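Local coordinates for DNA repair protein RECN (Deinococcus radiodurans, PDB 4ABY) that binds and hydrolyses ATP through this head domain and may take part in the recombinational repair of damaged DNA, including double-strand breaks, at residues A[319-324]-A[349-354]; A[247-252]-A[302-307]; A[61-66]-A[362-367]; A[38-43]-A[56-61]. All blocks are in the same frame, centred on the assembly; numbering follows the deposited sequence.

Contact 1 (A[319-324]-A[349-354]); sequences VVFDEV and VLVVTH
Val-319 and Val-320 run beside Val-349 and Leu-350 as neighbouring parallel strands of a beta-alpha-beta crossover. Helix 330-343 makes the connection, and the unit belongs to the P-loop ATPase core of the RecN head. The strand axes pass 4.8 Å apart.

Two backbone bonds hold the register. Leu-350 N donates to Val-319 O at 2.8 Å. Phe-321 N donates to Leu-350 O at 3.3 Å. Leu-350 therefore uses both its N-H and its carbonyl on the same neighbour. CA-H...O contacts from Val-349 to Val-319 O and from Val-320 to Leu-350 O reinforce the pairing.

Beyond residue 321 the chains part. The sequence there, Asp-322 followed by Glu-323 after a hydrophobic strand, is consistent with the Walker B motif of ABC-type ATPases. Asp-322 packs beside Lys-73 of the predicted ATP site. The position of His-354, just after strand 348-352, is consistent with the switch histidine of such enzymes.

The side chains are apolar and buried. On one face, Phe-321 CD2 lies 4.3 Å from Val-351 CG1, and Leu-340 of the crossover helix packs on both residues. On the other face, Val-320 has CG1 anti to its backbone N (chi1 172°). Its CG2 is left to meet Leu-350 CD1 at 3.8 Å.

Contact 2 (A[247-252]-A[302-307]); sequences AVIREL and SRVMLA
Ile-249 holds CG1 beside its backbone N (chi1 -60°) and then runs straight on to CD1. This lays the branch along helix 298-312, with CG1 on Ala-307 and CD1 one turn back on Val-304. The Arg-303 chain bends at chi3 (-58°), and the bend brings NE to the carbonyl of Leu-252.

Three side chains of 247-252 gather on Ala-307 CB. Ile-249 CG1 lies 3.5 Å from Ala-307 CB. Val-248 CG1 lies 3.7 Å from Ala-307 CB. Leu-252 CD2 comes within 4.3 Å of Ala-307 CB. Alongside, Ile-249 CD1 meets Val-304 CG1 at 3.8 Å.

A type I turn runs from Ile-249 to Leu-252 in the last part of this segment. The turn is closed by Leu-252 N donating to Ile-249 O at 3.0 Å. In this SMC-like protein the long helix 214-249 is probably the root of the coiled-coil arm that returns to the head. Helix 298-312 begins at the SGGE sequence, which matches the ABC signature motif, so the contact probably joins the base of the arm to the signature helix.

The polar link is slight. Arg-303 NE donates to Leu-252 O at 3.0 Å, but the bond is weak, far from straight at the hydrogen (122°). The guanidinium has a second weak bond, from NH1 to Val-324 O. Met-259 and Phe-281 of the small two-stranded sheet pack against both Ile-249 and Val-304, while Val-336 of helix 330-343 touches Leu-252 and Arg-303.

Contact 3 (A[61-66]-A[362-367]); sequences GFCAFT and AHHHYK
Phe-65 and Tyr-366 form an offset stack, with centroids 4.8 Å apart and planes 13° from parallel. Tyr-366 CB also lies over the face of Phe-65, toward its rim. At the edge of the Tyr-366 ring are Ala-64 O and the CB of Cys-63. The Phe-62 ring carries Ala-362 on one face, with CA 4.0 Å from the ring centroid. The His-365 ring has Thr-66 OG1 at its edge, in plane.

Both strands are parallel neighbours in the mixed sheet of the P-loop ATPase fold. Strand 62-67 leads straight into the predicted ATP-binding loop. Ala-64 makes two backbone bonds: its N donates to His-364 O at 2.9 Å, and its O accepts from Tyr-366 N at 2.7 Å. Thr-66 N to Tyr-366 O continues the register. At the other end, Phe-62 O accepts from both His-363 N and His-364 N.

Two histidine side chains add polar bonds. Phe-62 N donates to His-363 ND1 at 2.8 Å, from 38° out of the ring plane. His-365 NE2 and Thr-66 OG1 are 2.9 Å apart and hydrogen-bonded. Chi1 of 69° in Thr-66 turns OG1 to that ring.

A serine in place of Phe-65 would probably leave Tyr-366 without its stacking partner and open a gap beside Leu-58, which touches both rings.

Because ND1 of His-363 accepts a hydrogen bond from a backbone N-H, that nitrogen is likely to be unprotonated here, which favours a neutral ring.

Contact 4 (A[38-43]-A[56-61]); sequences PRLSRL and LELGGG
Leu-43 and Leu-56 pair through two backbone bonds in the hairpin of strands 42-48 and 51-57. Leu-56 N donates to Leu-43 O at 2.9 Å, and Leu-43 N returns a bond to Leu-56 O at 3.0 Å. This is an antiparallel hydrogen-bonded pair. Ser-41 and Arg-42 form a classic beta bulge opposite Phe-105 of the next strand.

The charged contact is between Arg-42 and Glu-57. Arg-42 NH1 and Glu-57 OE1 make a long salt bridge at 3.7 Å, with OE1 at the edge of the guanidinium, near its plane, and the two flat groups turned 46° apart. The bridge is loose. Arg-42 NE has a second acid partner, Glu-44.

Arg-39 works by its flat face. Its guanidinium lies over Gly-59 CA, and its NH1 points near Leu-58 O at 3.6 Å. Chi1 of 62° sets CG between the backbone N and carbonyl carbon, and an extended chain carries the group across the glycines. The missing side chain of Gly-59 permits this cover. An alanine at Arg-39 would remove the guanidinium from over Gly-59 and is likely to leave the backbone at Gly-59 and Gly-60 less covered and freer to move.

Apolar contacts centre on Leu-58. Its CD2 meets Leu-40 CG at 4.1 Å and Leu-43 CB at 4.3 Å.

Leu-40 and Leu-43 also pack on Leu-80 of helix 69-83. Leu-56 and Leu-58 rest on Phe-65 of strand 62-67 and Tyr-366 of strand 364-373, so the hairpin sits against the core sheet.

From the N terminus, contact 4 closes first and shuts the short hairpin loop of the antiparallel sheet. It shares Gly-61 with contact 3, which opens there and closes only after nearly 300 residues. Contacts 2 and 1 lie within that long loop, one after the other, and none cross. Contact 2 joins the end of helix 214-249 to helix 298-312. The chain then runs directly into strand 318-321, where contact 1 opens. Strand 348-352 of contact 1 lies beside strand 62-67 of contact 3, so the two continue one sheet. Contact 4 meets that sheet through Gly-61, which bonds to Val-349, and through Leu-58. Contact 2 stays on the far side of contact 1.

Contact 1 (A[319-324]-A[349-354])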
loop_
_atom_site.group_PDB
_atom_site.type_symbol
_atom_site.label_atom_id
_atom_site.label_comp_id
_atom_site.label_asym_id
_atom_site.label_seq_id
_atom_site.Cartn_x
_atom_site.Cartn_y
_atom_site.Cartn_z
ATOM N N VAL A 319 4.053 1.495 5.309
ATOM C CA VAL A 319 3.248 1.680 4.104
ATOM C C VAL A 319 3.775 2.847 3.266
ATOM O O VAL A 319 4.259 3.838 3.808
ATOM C CB VAL A 319 1.768 1.932 4.447
ATOM C CG1 VAL A 319 0.936 2.014 3.175
ATOM C CG2 VAL A 319 1.243 0.840 5.367
ATOM N N VAL A 320 3.719 2.694 1.948
ATOM C CA VAL A 320 4.208 3.727 1.045
ATOM C C VAL A 320 3.146 4.169 0.047
ATOM O O VAL A 320 2.513 3.343 -0.610
ATOM C CB VAL A 320 5.455 3.255 0.274
ATOM C CG1 VAL A 320 5.830 4.268 -0.797
ATOM C CG2 VAL A 320 6.615 3.025 1.231
ATOM N N PHE A 321 2.965 5.479 -0.069
ATOM C CA PHE A 321 2.014 6.039 -1.017
ATOM C C PHE A 321 2.784 6.902 -2.003
ATOM O O PHE A 321 3.567 7.762 -1.602
ATOM C CB PHE A 321 0.957 6.873 -0.293
ATOM C CG PHE A 321 0.166 6.101 0.723
ATOM C CD1 PHE A 321 -0.984 5.424 0.356
ATOM C CD2 PHE A 321 0.574 6.050 2.045
ATOM C CE1 PHE A 321 -1.715 4.712 1.288
ATOM C CE2 PHE A 321 -0.153 5.341 2.983
ATOM C CZ PHE A 321 -1.299 4.671 2.603
ATOM N N ASP A 322 2.520 6.730 -3.274
ATOM C CA ASP A 322 3.146 7.540 -4.275
ATOM C C ASP A 322 2.136 8.409 -4.949
ATOM O O ASP A 322 1.148 7.937 -5.425
ATOM C CB ASP A 322 3.689 6.654 -5.358
ATOM C CG ASP A 322 4.539 7.382 -6.328
ATOM O OD1 ASP A 322 5.118 8.403 -5.965
ATOM O OD2 ASP A 322 4.644 6.923 -7.453
ATOM N N GLU A 323 2.370 9.689 -5.041
ATOM C CA GLU A 323 1.442 10.419 -5.804
ATOM C C GLU A 323 0.126 10.645 -5.201
ATOM O O GLU A 323 -0.780 10.852 -5.922
ATOM C CB GLU A 323 1.203 9.633 -7.076
ATOM C CG GLU A 323 2.004 10.109 -8.271
ATOM C CD GLU A 323 1.605 9.438 -9.529
ATOM O OE1 GLU A 323 2.040 8.329 -9.772
ATOM O OE2 GLU A 323 0.857 10.018 -10.301
ATOM N N VAL A 324 -0.026 10.628 -3.901
ATOM C CA VAL A 324 -1.368 10.848 -3.365
ATOM C C VAL A 324 -1.557 12.285 -3.303
ATOM O O VAL A 324 -2.660 12.709 -3.150
ATOM C CB VAL A 324 -0.662 10.376 -2.103
ATOM C CG1 VAL A 324 0.211 11.430 -1.582
ATOM C CG2 VAL A 324 -1.650 10.026 -1.052
ATOM N N VAL A 349 4.394 5.600 7.777
ATOM C CA VAL A 349 3.934 5.915 6.431
ATOM C C VAL A 349 4.976 6.777 5.730
ATOM O O VAL A 349 5.446 7.776 6.268
ATOM C CB VAL A 349 2.544 6.592 6.429
ATOM C CG1 VAL A 349 1.845 6.366 7.757
ATOM C CG2 VAL A 349 2.661 8.065 6.136
ATOM N N LEU A 350 5.354 6.353 4.533
ATOM C CA LEU A 350 6.394 7.024 3.776
ATOM C C LEU A 350 5.811 7.635 2.511
ATOM O O LEU A 350 5.371 6.921 1.611
ATOM C CB LEU A 350 7.491 6.026 3.418
ATOM C CG LEU A 350 8.141 5.299 4.599
ATOM C CD1 LEU A 350 8.756 3.981 4.165
ATOM C CD2 LEU A 350 9.180 6.180 5.265
ATOM N N VAL A 351 5.795 8.961 2.443
ATOM C CA VAL A 351 5.295 9.642 1.260
ATOM C C VAL A 351 6.290 10.680 0.753
ATOM O O VAL A 351 7.019 11.296 1.527
ATOM C CB VAL A 351 3.939 10.331 1.520
ATOM C CG1 VAL A 351 3.084 9.490 2.449
ATOM C CG2 VAL A 351 4.150 11.711 2.100
ATOM N N VAL A 352 6.322 10.849 -0.563
ATOM C CA VAL A 352 7.073 11.926 -1.187
ATOM C C VAL A 352 6.054 12.972 -1.625
ATOM O O VAL A 352 5.069 12.642 -2.289
ATOM C CB VAL A 352 7.856 11.423 -2.412
ATOM C CG1 VAL A 352 8.632 12.552 -3.051
ATOM C CG2 VAL A 352 8.791 10.303 -2.012
ATOM N N THR A 353 6.278 14.227 -1.252
ATOM C CA THR A 353 5.269 15.253 -1.481
ATOM C C THR A 353 5.863 16.593 -1.903
ATOM O O THR A 353 7.017 16.895 -1.594
ATOM C CB THR A 353 4.404 15.456 -0.220
ATOM O OG1 THR A 353 3.368 16.406 -0.488
ATOM C CG2 THR A 353 5.252 15.950 0.934
ATOM N N HIS A 354 5.064 17.385 -2.618
ATOM C CA HIS A 354 5.459 18.740 -3.007
ATOM C C HIS A 354 4.544 19.782 -2.376
ATOM O O HIS A 354 4.701 20.978 -2.600
ATOM C CB HIS A 354 5.476 18.895 -4.530
ATOM C CG HIS A 354 4.186 18.523 -5.192
ATOM N ND1 HIS A 354 3.885 17.230 -5.561
ATOM C CD2 HIS A 354 3.123 19.278 -5.562
ATOM C CE1 HIS A 354 2.690 17.201 -6.124
ATOM N NE2 HIS A 354 2.206 18.431 -6.136
#

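Contact 2 (A[247-252]-A[302-307])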
loop_
_atom_site.group_PDB
_atom_site.type_symbol
_atom_site.label_atom_id
_atom_site.label_comp_id
_atom_site.label_asym_id
_atom_site.label_seq_id
_atom_site.Cartn_x
_atom_site.Cartn_y
_atom_site.Cartn_z
ATOM N N ALA A 247 -17.185 7.870 3.048
ATOM C CA ALA A 247 -17.159 9.027 3.939
ATOM C C ALA A 247 -15.810 9.727 3.891
ATOM O O ALA A 247 -15.734 10.958 3.931
ATOM C CB ALA A 247 -17.475 8.611 5.360
ATOM N N VAL A 248 -14.743 8.935 3.815
ATOM C CA VAL A 248 -13.390 9.475 3.762
ATOM C C VAL A 248 -12.975 9.816 2.333
ATOM O O VAL A 248 -12.554 10.935 2.053
ATOM C CB VAL A 248 -12.375 8.504 4.370
ATOM C CG1 VAL A 248 -10.971 9.069 4.242
ATOM C CG2 VAL A 248 -12.718 8.234 5.822
ATOM N N ILE A 249 -13.109 8.851 1.432
ATOM C CA ILE A 249 -12.742 9.054 0.031
ATOM C C ILE A 249 -13.288 10.350 -0.576
ATOM O O ILE A 249 -12.601 11.018 -1.347
ATOM C CB ILE A 249 -13.175 7.863 -0.845
ATOM C CG1 ILE A 249 -12.489 6.586 -0.363
ATOM C CG2 ILE A 249 -12.850 8.126 -2.307
ATOM C CD1 ILE A 249 -12.857 5.362 -1.154
ATOM N N ARG A 250 -14.519 10.707 -0.232
ATOM C CA ARG A 250 -15.148 11.874 -0.839
ATOM C C ARG A 250 -14.560 13.198 -0.358
ATOM O O ARG A 250 -14.872 14.258 -0.907
ATOM C CB ARG A 250 -16.657 11.850 -0.617
ATOM C CG ARG A 250 -17.343 10.685 -1.290
ATOM C CD ARG A 250 -18.832 10.899 -1.337
ATOM N NE ARG A 250 -19.473 9.970 -2.255
ATOM C CZ ARG A 250 -20.342 9.037 -1.886
ATOM N NH1 ARG A 250 -20.682 8.919 -0.613
ATOM N NH2 ARG A 250 -20.876 8.232 -2.790
ATOM N N GLU A 251 -13.711 13.139 0.665
ATOM C CA GLU A 251 -13.066 14.340 1.186
ATOM C C GLU A 251 -11.662 14.478 0.622
ATOM O O GLU A 251 -10.972 15.460 0.889
ATOM C CB GLU A 251 -13.016 14.317 2.714
ATOM C CG GLU A 251 -14.333 13.956 3.373
ATOM C CD GLU A 251 -15.527 14.647 2.729
ATOM O OE1 GLU A 251 -15.413 15.844 2.380
ATOM O OE2 GLU A 251 -16.583 13.984 2.571
ATOM N N LEU A 252 -11.260 13.490 -0.168
ATOM C CA LEU A 252 -9.915 13.417 -0.715
ATOM C C LEU A 252 -9.874 13.799 -2.190
ATOM O O LEU A 252 -9.029 13.307 -2.943
ATOM C CB LEU A 252 -9.362 12.004 -0.537
ATOM C CG LEU A 252 -8.706 11.658 0.800
ATOM C CD1 LEU A 252 -9.507 12.197 1.971
ATOM C CD2 LEU A 252 -8.519 10.157 0.913
ATOM N N SER A 302 -3.925 5.666 -5.019
ATOM C CA SER A 302 -3.233 5.894 -3.751
ATOM C C SER A 302 -4.153 6.481 -2.693
ATOM O O SER A 302 -4.117 6.072 -1.534
ATOM C CB SER A 302 -2.027 6.816 -3.942
ATOM O OG SER A 302 -1.002 6.183 -4.688
ATOM N N ARG A 303 -4.973 7.446 -3.086
ATOM C CA ARG A 303 -5.834 8.117 -2.121
ATOM C C ARG A 303 -6.965 7.214 -1.662
ATOM O O ARG A 303 -7.456 7.344 -0.542
ATOM C CB ARG A 303 -6.360 9.441 -2.671
ATOM C CG ARG A 303 -5.271 10.484 -2.804
ATOM C CD ARG A 303 -5.836 11.858 -3.034
ATOM N NE ARG A 303 -6.675 11.912 -4.224
ATOM C CZ ARG A 303 -6.223 12.140 -5.453
ATOM N NH1 ARG A 303 -4.926 12.328 -5.671
ATOM N NH2 ARG A 303 -7.075 12.180 -6.467
ATOM N N VAL A 304 -7.372 6.291 -2.525
ATOM C CA VAL A 304 -8.397 5.330 -2.152
ATOM C C VAL A 304 -7.780 4.285 -1.234
ATOM O O VAL A 304 -8.419 3.817 -0.292
ATOM C CB VAL A 304 -9.039 4.672 -3.384
ATOM C CG1 VAL A 304 -10.017 3.592 -2.958
ATOM C CG2 VAL A 304 -9.741 5.718 -4.223
HETATM N N MSE A 305 -6.522 3.944 -1.500
HETATM C CA MSE A 305 -5.777 3.018 -0.649
HETATM C C MSE A 305 -5.568 3.613 0.733
HETATM O O MSE A 305 -5.688 2.920 1.741
HETATM C CB MSE A 305 -4.427 2.664 -1.274
HETATM C CG MSE A 305 -4.517 1.849 -2.553
HETATM SE SE MSE A 305 -5.419 0.132 -2.320
HETATM C CE MSE A 305 -7.258 0.654 -2.704
ATOM N N LEU A 306 -5.250 4.902 0.774
ATOM C CA LEU A 306 -5.095 5.609 2.036
ATOM C C LEU A 306 -6.376 5.536 2.865
ATOM O O LEU A 306 -6.341 5.174 4.039
ATOM C CB LEU A 306 -4.708 7.067 1.790
ATOM C CG LEU A 306 -4.662 7.985 3.014
ATOM C CD1 LEU A 306 -3.655 7.479 4.027
ATOM C CD2 LEU A 306 -4.333 9.404 2.596
ATOM N N ALA A 307 -7.501 5.881 2.246
ATOM C CA ALA A 307 -8.790 5.863 2.930
ATOM C C ALA A 307 -9.081 4.496 3.524
ATOM O O ALA A 307 -9.369 4.373 4.711
ATOM C CB ALA A 307 -9.905 6.271 1.985
#

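Contact 3 (A[61-66]-A[362-367])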
loop_
_atom_site.group_PDB
_atom_site.type_symbol
_atom_site.label_atom_id
_atom_site.label_comp_id
_atom_site.label_asym_id
_atom_site.label_seq_id
_atom_site.Cartn_x
_atom_site.Cartn_y
_atom_site.Cartn_z
ATOM N N GLY A 61 6.830 7.668 12.498
ATOM C CA GLY A 61 5.470 7.503 12.024
ATOM C C GLY A 61 5.377 8.006 10.606
ATOM O O GLY A 61 5.715 7.299 9.661
ATOM N N PHE A 62 4.934 9.248 10.466
ATOM C CA PHE A 62 4.793 9.879 9.163
ATOM C C PHE A 62 6.110 10.516 8.728
ATOM O O PHE A 62 6.552 11.512 9.301
ATOM C CB PHE A 62 3.680 10.925 9.223
ATOM C CG PHE A 62 3.417 11.613 7.919
ATOM C CD1 PHE A 62 4.058 11.211 6.762
ATOM C CD2 PHE A 62 2.518 12.659 7.852
ATOM C CE1 PHE A 62 3.813 11.843 5.564
ATOM C CE2 PHE A 62 2.267 13.296 6.659
ATOM C CZ PHE A 62 2.916 12.889 5.510
ATOM N N CYS A 63 6.730 9.933 7.709
ATOM C CA CYS A 63 7.969 10.462 7.159
ATOM C C CYS A 63 7.709 11.123 5.819
ATOM O O CYS A 63 7.237 10.478 4.889
ATOM C CB CYS A 63 8.989 9.345 6.989
ATOM S SG CYS A 63 9.342 8.471 8.509
ATOM N N ALA A 64 8.015 12.410 5.720
ATOM C CA ALA A 64 7.791 13.140 4.482
ATOM C C ALA A 64 9.102 13.386 3.761
ATOM O O ALA A 64 10.096 13.774 4.372
ATOM C CB ALA A 64 7.084 14.451 4.756
ATOM N N PHE A 65 9.102 13.153 2.456
ATOM C CA PHE A 65 10.270 13.423 1.638
ATOM C C PHE A 65 9.960 14.534 0.641
ATOM O O PHE A 65 9.025 14.430 -0.155
ATOM C CB PHE A 65 10.729 12.146 0.943
ATOM C CG PHE A 65 11.248 11.110 1.892
ATOM C CD1 PHE A 65 10.381 10.415 2.718
ATOM C CD2 PHE A 65 12.606 10.842 1.982
ATOM C CE1 PHE A 65 10.855 9.463 3.604
ATOM C CE2 PHE A 65 13.084 9.891 2.868
ATOM C CZ PHE A 65 12.207 9.201 3.676
ATOM N N THR A 66 10.729 15.594 0.696
ATOM C CA THR A 66 10.520 16.746 -0.118
ATOM C C THR A 66 11.813 17.157 -0.749
ATOM O O THR A 66 12.785 16.505 -0.594
ATOM C CB THR A 66 9.965 17.843 0.698
ATOM O OG1 THR A 66 10.945 18.298 1.586
ATOM C CG2 THR A 66 8.925 17.323 1.498
ATOM N N ALA A 362 4.243 15.756 9.037
ATOM C CA ALA A 362 5.157 14.633 9.194
ATOM C C ALA A 362 5.758 14.587 10.595
ATOM O O ALA A 362 5.962 15.624 11.221
ATOM C CB ALA A 362 6.256 14.704 8.148
ATOM N N HIS A 363 6.034 13.381 11.083
ATOM C CA HIS A 363 6.771 13.225 12.331
ATOM C C HIS A 363 8.240 13.462 12.054
ATOM O O HIS A 363 9.013 13.801 12.950
ATOM C CB HIS A 363 6.589 11.827 12.904
ATOM C CG HIS A 363 5.188 11.529 13.327
ATOM N ND1 HIS A 363 4.210 11.148 12.435
ATOM C CD2 HIS A 363 4.602 11.552 14.545
ATOM C CE1 HIS A 363 3.079 10.951 13.087
ATOM N NE2 HIS A 363 3.289 11.187 14.369
ATOM N N HIS A 364 8.619 13.273 10.797
ATOM C CA HIS A 364 9.986 13.483 10.375
ATOM C C HIS A 364 9.967 14.051 8.974
ATOM O O HIS A 364 9.346 13.489 8.077
ATOM C CB HIS A 364 10.762 12.170 10.424
ATOM C CG HIS A 364 10.753 11.520 11.773
ATOM N ND1 HIS A 364 11.707 11.784 12.732
ATOM C CD2 HIS A 364 9.893 10.634 12.330
ATOM C CE1 HIS A 364 11.440 11.081 13.819
ATOM N NE2 HIS A 364 10.346 10.374 13.600
ATOM N N HIS A 365 10.629 15.185 8.797
ATOM C CA HIS A 365 10.659 15.848 7.505
ATOM C C HIS A 365 12.044 15.685 6.892
ATOM O O HIS A 365 13.023 16.259 7.369
ATOM C CB HIS A 365 10.303 17.326 7.662
ATOM C CG HIS A 365 10.128 18.054 6.364
ATOM N ND1 HIS A 365 9.190 19.048 6.191
ATOM C CD2 HIS A 365 10.773 17.932 5.180
ATOM C CE1 HIS A 365 9.266 19.507 4.954
ATOM N NE2 HIS A 365 10.218 18.847 4.321
ATOM N N TYR A 366 12.122 14.876 5.843
ATOM C CA TYR A 366 13.378 14.641 5.157
ATOM C C TYR A 366 13.450 15.524 3.926
ATOM O O TYR A 366 12.451 15.714 3.241
ATOM C CB TYR A 366 13.504 13.167 4.765
ATOM C CG TYR A 366 13.591 12.242 5.953
ATOM C CD1 TYR A 366 14.813 11.943 6.535
ATOM C CD2 TYR A 366 12.452 11.680 6.502
ATOM C CE1 TYR A 366 14.896 11.106 7.628
ATOM C CE2 TYR A 366 12.525 10.840 7.597
ATOM C CZ TYR A 366 13.750 10.560 8.156
ATOM O OH TYR A 366 13.827 9.723 9.247
ATOM N N LYS A 367 14.623 16.082 3.650
ATOM C CA LYS A 367 14.800 16.851 2.428
ATOM C C LYS A 367 15.769 16.141 1.499
ATOM O O LYS A 367 16.879 15.788 1.891
ATOM C CB LYS A 367 15.287 18.274 2.714
ATOM C CG LYS A 367 15.243 19.166 1.483
ATOM C CD LYS A 367 15.793 20.556 1.746
ATOM C CE LYS A 367 15.645 21.440 0.511
ATOM N NZ LYS A 367 16.213 22.800 0.712
#

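Contact 4 (A[38-43]-A[56-61])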
loop_
_atom_site.group_PDB
_atom_site.type_symbol
_atom_site.label_atom_id
_atom_site.label_comp_id
_atom_site.label_asym_id
_atom_site.label_seq_id
_atom_site.Cartn_x
_atom_site.Cartn_y
_atom_site.Cartn_z
ATOM N N PRO A 38 7.899 -2.792 14.402
ATOM C CA PRO A 38 9.103 -3.270 13.712
ATOM C C PRO A 38 9.313 -2.500 12.412
ATOM O O PRO A 38 9.379 -3.109 11.343
ATOM C CB PRO A 38 8.771 -4.736 13.394
ATOM C CG PRO A 38 7.474 -5.038 14.132
ATOM C CD PRO A 38 6.777 -3.733 14.266
ATOM N N ARG A 39 9.407 -1.177 12.505
ATOM C CA ARG A 39 9.506 -0.327 11.325
ATOM C C ARG A 39 10.795 -0.540 10.546
ATOM O O ARG A 39 11.712 -1.210 11.012
ATOM C CB ARG A 39 9.414 1.144 11.723
ATOM C CG ARG A 39 10.532 1.600 12.630
ATOM C CD ARG A 39 10.672 3.107 12.614
ATOM N NE ARG A 39 11.352 3.598 13.806
ATOM C CZ ARG A 39 12.671 3.714 13.924
ATOM N NH1 ARG A 39 13.462 3.377 12.913
ATOM N NH2 ARG A 39 13.201 4.169 15.054
ATOM N N LEU A 40 10.855 0.036 9.352
ATOM C CA LEU A 40 12.092 0.084 8.587
ATOM C C LEU A 40 13.002 1.136 9.215
ATOM O O LEU A 40 12.749 2.335 9.099
ATOM C CB LEU A 40 11.796 0.433 7.130
ATOM C CG LEU A 40 12.988 0.642 6.197
ATOM C CD1 LEU A 40 13.793 -0.631 6.048
ATOM C CD2 LEU A 40 12.516 1.134 4.844
ATOM N N SER A 41 14.052 0.679 9.890
ATOM C CA SER A 41 14.929 1.556 10.661
ATOM C C SER A 41 15.975 2.248 9.796
ATOM O O SER A 41 16.322 3.406 10.027
ATOM C CB SER A 41 15.638 0.762 11.763
ATOM O OG SER A 41 14.714 0.092 12.603
ATOM N N ARG A 42 16.482 1.525 8.806
ATOM C CA ARG A 42 17.586 2.010 7.993
ATOM C C ARG A 42 17.442 1.526 6.556
ATOM O O ARG A 42 16.848 0.478 6.296
ATOM C CB ARG A 42 18.913 1.532 8.587
ATOM C CG ARG A 42 20.157 2.129 7.961
ATOM C CD ARG A 42 21.397 1.752 8.765
ATOM N NE ARG A 42 22.630 1.980 8.018
ATOM C CZ ARG A 42 23.315 3.120 8.033
ATOM N NH1 ARG A 42 22.891 4.146 8.765
ATOM N NH2 ARG A 42 24.426 3.237 7.315
ATOM N N LEU A 43 17.985 2.300 5.625
ATOM C CA LEU A 43 17.874 1.989 4.209
ATOM C C LEU A 43 19.177 2.346 3.526
ATOM O O LEU A 43 19.638 3.483 3.612
ATOM C CB LEU A 43 16.724 2.784 3.589
ATOM C CG LEU A 43 16.417 2.586 2.106
ATOM C CD1 LEU A 43 16.081 1.132 1.808
ATOM C CD2 LEU A 43 15.279 3.495 1.686
ATOM N N LEU A 56 20.428 5.938 4.917
ATOM C CA LEU A 56 19.376 6.739 5.515
ATOM C C LEU A 56 18.816 6.107 6.773
ATOM O O LEU A 56 18.187 5.051 6.730
ATOM C CB LEU A 56 18.249 6.990 4.511
ATOM C CG LEU A 56 17.052 7.778 5.047
ATOM C CD1 LEU A 56 17.444 9.219 5.329
ATOM C CD2 LEU A 56 15.883 7.720 4.076
ATOM N N GLU A 57 19.062 6.761 7.898
ATOM C CA GLU A 57 18.427 6.380 9.144
ATOM C C GLU A 57 17.069 7.057 9.177
ATOM O O GLU A 57 16.951 8.221 9.565
ATOM C CB GLU A 57 19.263 6.845 10.337
ATOM C CG GLU A 57 19.078 6.013 11.588
ATOM C CD GLU A 57 20.196 5.010 11.773
ATOM O OE1 GLU A 57 21.365 5.443 11.860
ATOM O OE2 GLU A 57 19.903 3.794 11.833
ATOM N N LEU A 58 16.043 6.342 8.742
ATOM C CA LEU A 58 14.696 6.885 8.802
ATOM C C LEU A 58 13.850 6.021 9.710
ATOM O O LEU A 58 13.898 4.796 9.627
ATOM C CB LEU A 58 14.069 6.967 7.406
ATOM C CG LEU A 58 13.268 5.777 6.867
ATOM C CD1 LEU A 58 12.533 6.201 5.620
ATOM C CD2 LEU A 58 14.151 4.584 6.579
ATOM N N GLY A 59 13.083 6.656 10.587
ATOM C CA GLY A 59 12.188 5.912 11.451
ATOM C C GLY A 59 11.057 6.776 11.945
ATOM O O GLY A 59 11.105 7.992 11.788
ATOM N N GLY A 60 10.037 6.157 12.529
ATOM C CA GLY A 60 9.005 6.914 13.209
ATOM C C GLY A 60 7.591 6.615 12.763
ATOM O O GLY A 60 7.180 5.458 12.680
ATOM N N GLY A 61 6.830 7.668 12.498
ATOM C CA GLY A 61 5.470 7.503 12.024
ATOM C C GLY A 61 5.377 8.006 10.606
ATOM O O GLY A 61 5.715 7.299 9.661
#